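Local coordinates for protein possible metal-dependent hydrolase (Veillonella parvula, PDB 3RPC) that probably hydrolyses a substrate not yet identified, using a pair of zinc ions held in a metallo-beta-lactamase-type fold, at residues I10-G15 and M227-H232. Sequence-based numbering, arbitrary orientation.
Sequences IRNATG and MDTVNH
N12, in the type II' beta turn from R11 to T14 that joins strands 6-11 and 14-19, packs against T229 and V230 and illustrates how, in a metallo-beta-lactamase fold, a hairpin turn of one sheet packs on a loop that leaves the other, beside the zinc site. The loop 227-232 follows H226, a ligand of one zinc ion, and the side chain of N12 itself lies about 5 Å from a zinc. From its root outward, N12 first sets CB against T229 CB at 3.7 Å. With CG anti to the backbone N (chi1 -160°), the amide is carried across the threonine, and CG comes 4.0 Å from T229 CB. OD1 stays near T229 CB (3.8 Å) and accepts a hydrogen bond from a water that in turn accepts from V230 N. At the tip, ND2 sits 4.0 Å from V230 CG1 and donates to the carbonyl of D76, another zinc ligand, so both ends of the amide have polar partners and its rotation is probably fixed. R11 crosses T229 nearly at a right angle, its CG 3.7 Å from T229 CG2, while its guanidinium runs on to the carbonyls of V52, F29 and A31. A second water accepts from N12 N and may donate to M227 O. That same carbonyl takes the hydroxyl of T229, OG1 to O 2.9 Å, the donor standing 40° out of the carbonyl plane.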
loop_
_atom_site.group_PDB
_atom_site.type_symbol
_atom_site.label_atom_id
_atom_site.label_comp_id
_atom_site.label_asym_id
_atom_site.label_seq_id
_atom_site.Cartn_x
_atom_site.Cartn_y
_atom_site.Cartn_z
ATOM N N ILE A 10 7.785 -25.875 -3.714
ATOM C CA ILE A 10 6.817 -26.968 -3.881
ATOM C C ILE A 10 6.159 -26.901 -5.265
ATOM O O ILE A 10 6.410 -27.753 -6.116
ATOM C CB ILE A 10 5.770 -27.013 -2.745
ATOM C CG1 ILE A 10 6.463 -27.169 -1.387
ATOM C CG2 ILE A 10 4.778 -28.162 -2.966
ATOM C CD1 ILE A 10 7.300 -28.425 -1.252
ATOM N N ARG A 11 5.352 -25.873 -5.508
ATOM C CA ARG A 11 4.648 -25.771 -6.787
ATOM C C ARG A 11 3.954 -24.420 -6.856
ATOM O O ARG A 11 3.307 -24.031 -5.908
ATOM C CB ARG A 11 3.618 -26.902 -6.933
ATOM C CG ARG A 11 2.986 -26.958 -8.340
ATOM C CD ARG A 11 1.882 -28.024 -8.431
ATOM N NE ARG A 11 0.798 -27.748 -7.496
ATOM C CZ ARG A 11 -0.237 -28.558 -7.282
ATOM N NH1 ARG A 11 -0.346 -29.700 -7.953
ATOM N NH2 ARG A 11 -1.172 -28.225 -6.396
ATOM N N ASN A 12 4.087 -23.738 -7.993
ATOM C CA ASN A 12 3.557 -22.374 -8.168
ATOM C C ASN A 12 4.177 -21.408 -7.148
ATOM O O ASN A 12 5.385 -21.181 -7.184
ATOM C CB ASN A 12 2.024 -22.345 -8.119
ATOM C CG ASN A 12 1.441 -21.087 -8.763
ATOM O OD1 ASN A 12 1.887 -20.662 -9.838
ATOM N ND2 ASN A 12 0.444 -20.499 -8.123
ATOM N N ALA A 13 3.373 -20.873 -6.231
ATOM C CA ALA A 13 3.899 -20.011 -5.167
ATOM C C ALA A 13 4.004 -20.748 -3.830
ATOM O O ALA A 13 4.342 -20.152 -2.813
ATOM C CB ALA A 13 3.029 -18.756 -5.002
ATOM N N THR A 14 3.721 -22.047 -3.838
ATOM C CA THR A 14 3.761 -22.830 -2.609
ATOM C C THR A 14 5.191 -23.269 -2.342
ATOM O O THR A 14 5.848 -23.818 -3.218
ATOM C CB THR A 14 2.864 -24.080 -2.711
ATOM O OG1 THR A 14 1.531 -23.692 -3.053
ATOM C CG2 THR A 14 2.845 -24.866 -1.389
ATOM N N GLY A 15 5.663 -23.023 -1.126
ATOM C CA GLY A 15 7.010 -23.400 -0.738
ATOM C C GLY A 15 7.092 -23.591 0.759
ATOM O O GLY A 15 6.149 -23.263 1.476
HETATM N N MSE A 227 5.439 -20.345 -11.441
HETATM C CA MSE A 227 5.468 -20.711 -12.852
HETATM C C MSE A 227 5.052 -22.154 -13.124
HETATM O O MSE A 227 5.043 -22.998 -12.221
HETATM C CB MSE A 227 6.865 -20.470 -13.423
HETATM C CG MSE A 227 7.194 -18.984 -13.507
HETATM SE SE MSE A 227 9.013 -18.569 -14.067
HETATM C CE MSE A 227 9.915 -18.935 -12.385
ATOM N N ASP A 228 4.706 -22.396 -14.387
ATOM C CA ASP A 228 4.478 -23.738 -14.916
ATOM C C ASP A 228 3.409 -24.507 -14.131
ATOM O O ASP A 228 3.482 -25.738 -14.032
ATOM C CB ASP A 228 5.785 -24.544 -14.927
ATOM C CG ASP A 228 6.896 -23.899 -15.760
ATOM O OD1 ASP A 228 6.652 -22.900 -16.449
ATOM O OD2 ASP A 228 8.035 -24.414 -15.711
ATOM N N THR A 229 2.419 -23.807 -13.590
ATOM C CA THR A 229 1.387 -24.456 -12.777
ATOM C C THR A 229 -0.029 -24.005 -13.136
ATOM O O THR A 229 -0.877 -24.836 -13.492
ATOM C CB THR A 229 1.622 -24.219 -11.273
ATOM O OG1 THR A 229 2.971 -24.566 -10.937
ATOM C CG2 THR A 229 0.655 -25.075 -10.439
ATOM N N VAL A 230 -0.304 -22.707 -13.019
ATOM C CA VAL A 230 -1.628 -22.205 -13.369
ATOM C C VAL A 230 -1.682 -21.898 -14.863
ATOM O O VAL A 230 -0.647 -21.858 -15.535
ATOM C CB VAL A 230 -2.072 -20.982 -12.517
ATOM C CG1 VAL A 230 -2.193 -21.371 -11.037
ATOM C CG2 VAL A 230 -1.135 -19.788 -12.686
ATOM N N ASN A 231 -2.886 -21.717 -15.390
ATOM C CA ASN A 231 -3.045 -21.617 -16.837
ATOM C C ASN A 231 -2.553 -20.308 -17.425
ATOM O O ASN A 231 -2.084 -20.290 -18.568
ATOM C CB ASN A 231 -4.502 -21.810 -17.243
ATOM C CG ASN A 231 -5.394 -20.726 -16.688
ATOM O OD1 ASN A 231 -5.759 -20.761 -15.519
ATOM N ND2 ASN A 231 -5.737 -19.739 -17.518
ATOM N N HIS A 232 -2.685 -19.215 -16.672
ATOM C CA HIS A 232 -2.518 -17.886 -17.264
ATOM C C HIS A 232 -1.147 -17.239 -17.094
ATOM O O HIS A 232 -0.941 -16.113 -17.538
ATOM C CB HIS A 232 -3.636 -16.926 -16.824
ATOM C CG HIS A 232 -3.693 -16.669 -15.348
ATOM N ND1 HIS A 232 -3.186 -17.548 -14.413
ATOM C CD2 HIS A 232 -4.220 -15.637 -14.644
ATOM C CE1 HIS A 232 -3.391 -17.065 -13.198
ATOM N NE2 HIS A 232 -4.020 -15.909 -13.311
HETATM O O HOH W 1 6.099 -24.239 -9.866
HETATM O O HOH W 2 2.097 -21.019 -12.772
#